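Local coordinates for putative uncharacterized protein (Mycobacterium avium, PDB 2Z6V) that is a putative sulfotransferase, probably transferring a sulfuryl group from the donor PAPS to an acceptor that is not known, at residues G118-V121 against I122-L126; M340-P343 against M344-M347. All coordinates share one frame; numbering follows the deposited sequence.

Interaction 1 (G118-V121 against I122-L126); sequences GTTV and ISYLL. With SO4 (sulfate ion), chain B.
Tyr124 slants across the side chain of Thr120, one turn earlier. Its CB passes Val121 O at 3.7 Å. With CG anti to the carbonyl carbon and beside the backbone N (chi1 -74°), the ring is turned toward Thr120: CD1 brings the ring edge, in plane, to Thr120 O at 3.2 Å, and CE1 comes 3.6 Å from Thr120 OG1. Further out, Trp369 meets the ring with its plane turned by only about 20°, while Glu183 and Pro188 also touch the tyrosine.

Ahead of the helix, the turn through Gly118 and Thr119 gathers backbone N-H groups round a sulfate that probably came from the crystallisation liquor. Gly118 N binds sulfate O1 at 3.0 Å, and Thr120 N reaches sulfate O4 at 3.2 Å; Thr119 adds weak bonds from N and OG1, the hydroxyl having its main partner in Lys248 NZ. A glycine-rich loop running from a central strand into a helix, with an anion at the helix N-terminus, is the P-loop-like phosphate-binding element of sulfotransferases, so the sulfate probably mimics the 5'-phosphate of PAPS.

On another side of the helix, Val121 and Leu125 lie side by side and point the same way, Val121 CG1 to Leu125 CD1 at 3.6 Å. Between the same two residues Leu125 N donates to Val121 O at 2.9 Å.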
loop_
_atom_site.group_PDB
_atom_site.type_symbol
_atom_site.label_atom_id
_atom_site.label_comp_id
_atom_site.label_asym_id
_atom_site.label_seq_id
_atom_site.Cartn_x
_atom_site.Cartn_y
_atom_site.Cartn_z
ATOM N N GLY A 118 -4.497 9.780 6.296
ATOM C CA GLY A 118 -3.953 9.787 7.649
ATOM C C GLY A 118 -4.398 8.629 8.522
ATOM O O GLY A 118 -4.736 8.814 9.689
ATOM N N THR A 119 -4.367 7.428 7.955
ATOM C CA THR A 119 -4.796 6.207 8.630
ATOM C C THR A 119 -3.723 5.536 9.473
ATOM O O THR A 119 -4.013 4.610 10.228
ATOM C CB THR A 119 -5.292 5.169 7.596
ATOM O OG1 THR A 119 -4.179 4.669 6.834
ATOM C CG2 THR A 119 -6.295 5.818 6.642
ATOM N N THR A 120 -2.488 5.992 9.337
ATOM C CA THR A 120 -1.379 5.413 10.081
ATOM C C THR A 120 -1.715 4.946 11.505
ATOM O O THR A 120 -1.450 3.796 11.848
ATOM C CB THR A 120 -0.188 6.398 10.135
ATOM O OG1 THR A 120 0.814 5.882 11.022
ATOM C CG2 THR A 120 -0.645 7.780 10.614
ATOM N N VAL A 121 -2.305 5.818 12.323
ATOM C CA VAL A 121 -2.641 5.460 13.706
ATOM C C VAL A 121 -3.424 4.159 13.891
ATOM O O VAL A 121 -3.047 3.311 14.707
ATOM C CB VAL A 121 -3.438 6.580 14.428
ATOM C CG1 VAL A 121 -3.943 6.072 15.768
ATOM C CG2 VAL A 121 -2.550 7.793 14.660
ATOM N N ILE A 122 -4.518 3.998 13.154
ATOM C CA ILE A 122 -5.311 2.789 13.303
ATOM C C ILE A 122 -4.539 1.529 12.953
ATOM O O ILE A 122 -4.709 0.511 13.623
ATOM C CB ILE A 122 -6.599 2.806 12.458
ATOM C CG1 ILE A 122 -7.495 1.649 12.909
ATOM C CG2 ILE A 122 -6.266 2.670 10.965
ATOM C CD1 ILE A 122 -8.662 1.398 12.015
ATOM N N SER A 123 -3.706 1.584 11.915
ATOM C CA SER A 123 -2.928 0.410 11.533
ATOM C C SER A 123 -2.111 -0.066 12.716
ATOM O O SER A 123 -2.074 -1.256 12.994
ATOM C CB SER A 123 -1.974 0.707 10.364
ATOM O OG SER A 123 -2.651 0.728 9.123
ATOM N N TYR A 124 -1.463 0.867 13.411
ATOM C CA TYR A 124 -0.640 0.529 14.573
ATOM C C TYR A 124 -1.455 0.096 15.777
ATOM O O TYR A 124 -1.022 -0.774 16.533
ATOM C CB TYR A 124 0.269 1.700 14.980
ATOM C CG TYR A 124 1.446 1.904 14.051
ATOM C CD1 TYR A 124 1.298 2.599 12.850
ATOM C CD2 TYR A 124 2.693 1.340 14.339
ATOM C CE1 TYR A 124 2.354 2.721 11.955
ATOM C CE2 TYR A 124 3.760 1.457 13.452
ATOM C CZ TYR A 124 3.581 2.144 12.260
ATOM O OH TYR A 124 4.606 2.218 11.342
ATOM N N LEU A 125 -2.623 0.696 15.972
ATOM C CA LEU A 125 -3.451 0.312 17.111
ATOM C C LEU A 125 -3.988 -1.117 16.975
ATOM O O LEU A 125 -4.038 -1.865 17.953
ATOM C CB LEU A 125 -4.605 1.303 17.291
ATOM C CG LEU A 125 -4.145 2.680 17.775
ATOM C CD1 LEU A 125 -5.348 3.581 18.008
ATOM C CD2 LEU A 125 -3.335 2.514 19.060
ATOM N N LEU A 126 -4.381 -1.494 15.762
ATOM C CA LEU A 126 -4.898 -2.835 15.522
ATOM C C LEU A 126 -3.774 -3.838 15.699
ATOM O O LEU A 126 -4.012 -4.996 16.036
ATOM C CB LEU A 126 -5.460 -2.957 14.100
ATOM C CG LEU A 126 -6.710 -2.147 13.746
ATOM C CD1 LEU A 126 -6.982 -2.239 12.253
ATOM C CD2 LEU A 126 -7.891 -2.664 14.551
HETATM S S SO4 B . -1.657 7.830 5.163
HETATM O O1 SO4 B . -1.790 9.301 5.095
HETATM O O2 SO4 B . -2.521 7.193 4.146
HETATM O O3 SO4 B . -0.250 7.461 4.920
HETATM O O4 SO4 B . -2.051 7.362 6.503
#

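Interaction 2 (M340-P343 against M344-M347)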
loop_
_atom_site.group_PDB
_atom_site.type_symbol
_atom_site.label_atom_id
_atom_site.label_comp_id
_atom_site.label_asym_id
_atom_site.label_seq_id
_atom_site.Cartn_x
_atom_site.Cartn_y
_atom_site.Cartn_z
ATOM N N MET A 340 -8.261 11.942 15.036
ATOM C CA MET A 340 -7.410 12.940 15.685
ATOM C C MET A 340 -7.929 13.333 17.066
ATOM O O MET A 340 -7.165 13.387 18.030
ATOM C CB MET A 340 -7.312 14.202 14.823
ATOM C CG MET A 340 -6.653 14.005 13.467
ATOM S SD MET A 340 -4.949 13.417 13.581
ATOM C CE MET A 340 -5.176 11.633 13.251
ATOM N N ARG A 341 -9.227 13.609 17.156
ATOM C CA ARG A 341 -9.849 14.014 18.414
ATOM C C ARG A 341 -9.988 12.897 19.441
ATOM O O ARG A 341 -9.915 13.146 20.643
ATOM C CB ARG A 341 -11.226 14.632 18.150
ATOM C CG ARG A 341 -11.169 15.973 17.434
ATOM C CD ARG A 341 -12.559 16.572 17.241
ATOM N NE ARG A 341 -12.497 17.956 16.774
ATOM C CZ ARG A 341 -12.006 18.335 15.598
ATOM N NH1 ARG A 341 -11.528 17.431 14.749
ATOM N NH2 ARG A 341 -11.983 19.622 15.273
ATOM N N ASP A 342 -10.190 11.668 18.985
ATOM C CA ASP A 342 -10.331 10.570 19.928
ATOM C C ASP A 342 -10.257 9.201 19.260
ATOM O O ASP A 342 -11.277 8.577 18.966
ATOM C CB ASP A 342 -11.649 10.722 20.692
ATOM C CG ASP A 342 -11.757 9.771 21.865
ATOM O OD1 ASP A 342 -10.725 9.167 22.243
ATOM O OD2 ASP A 342 -12.874 9.642 22.414
ATOM N N PRO A 343 -9.032 8.714 19.020
ATOM C CA PRO A 343 -8.807 7.415 18.386
ATOM C C PRO A 343 -9.329 6.221 19.192
ATOM O O PRO A 343 -9.872 5.274 18.614
ATOM C CB PRO A 343 -7.290 7.385 18.201
ATOM C CG PRO A 343 -6.801 8.202 19.355
ATOM C CD PRO A 343 -7.751 9.368 19.334
ATOM N N MET A 344 -9.163 6.258 20.513
ATOM C CA MET A 344 -9.632 5.158 21.348
ATOM C C MET A 344 -11.129 4.948 21.198
ATOM O O MET A 344 -11.616 3.820 21.291
ATOM C CB MET A 344 -9.288 5.400 22.821
ATOM C CG MET A 344 -7.848 5.080 23.170
ATOM S SD MET A 344 -7.325 3.481 22.495
ATOM C CE MET A 344 -7.974 2.339 23.710
ATOM N N ASP A 345 -11.866 6.030 20.968
ATOM C CA ASP A 345 -13.305 5.912 20.788
ATOM C C ASP A 345 -13.585 5.148 19.500
ATOM O O ASP A 345 -14.442 4.261 19.467
ATOM C CB ASP A 345 -13.973 7.280 20.708
ATOM C CG ASP A 345 -15.468 7.174 20.453
ATOM O OD1 ASP A 345 -16.156 6.476 21.230
ATOM O OD2 ASP A 345 -15.956 7.779 19.476
ATOM N N VAL A 346 -12.861 5.500 18.440
ATOM C CA VAL A 346 -13.027 4.828 17.159
ATOM C C VAL A 346 -12.745 3.331 17.286
ATOM O O VAL A 346 -13.478 2.513 16.738
ATOM C CB VAL A 346 -12.086 5.407 16.083
ATOM C CG1 VAL A 346 -12.232 4.615 14.796
ATOM C CG2 VAL A 346 -12.414 6.875 15.829
ATOM N N MET A 347 -11.696 2.975 18.022
ATOM C CA MET A 347 -11.331 1.577 18.190
ATOM C C MET A 347 -12.443 0.750 18.826
ATOM O O MET A 347 -12.794 -0.321 18.325
ATOM C CB MET A 347 -10.048 1.457 19.019
ATOM C CG MET A 347 -8.836 2.196 18.428
ATOM S SD MET A 347 -8.491 1.827 16.666
ATOM C CE MET A 347 -8.072 0.085 16.740
#
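Asp342 turns its carboxylate over the first turn of helix 343-353 and meets Asp345 there. With CG anti to the backbone N (chi1 -169°), Asp342 OD2 comes 3.1 Å from Asp345 CB. The other oxygen, Asp342 OD1, lies 3.6 Å from Asp345 N. The two acidic side chains cross at about a right angle, their OD2 atoms 4.6 Å apart. This closeness of like charges is probably eased by the positive end of the helix dipole and by Arg349, which forms a salt bridge with Asp345 OD2.

Behind the acids the backbone closes the first turn. Asp345 N makes a weak bond to Asp342 O, and Met347 N a firmer one to Pro343 O at 3.0 Å (N-H...O 157°). Met347 CG packs 3.3 Å from the same oxygen. Val346 places CG2 3.7 Å from Asp342 O and also touches Glu338 and Met339 of the preceding helix. Pro343 and Met344 both touch Leu370 of helix 360-371.

Asp342 leaves the helical conformation after helix 336-341 and at once takes the N-cap position of the next helix. Pro343 follows at N1, where proline, lacking an N-H, is well tolerated: Asp at the N-cap and Pro at N1, in a tight break between consecutive helices.

Interaction 1 comes first along the chain, yet its centre lies only 11 Å from that of interaction 2. Helix 120-126 follows strand 109-113, in the middle of the five-stranded parallel sheet, whereas the corner at 340-347 follows strand 331-335 at one edge. The two meet mainly through Met347: its CE packs 3.5 Å from Leu126 CD2, and its SD lies 3.9 Å from Ile122 CG1. Leu125 CD1 also packs against Pro343 CB. Helix 360-371 touches both, Leu370 meeting Val121 and Pro343, and Met366 meeting Leu125 and Met344. The helix that follows the sulfate-binding turn is thus backed, away from the anion, by the start of helix 343-353 within one sulfotransferase fold.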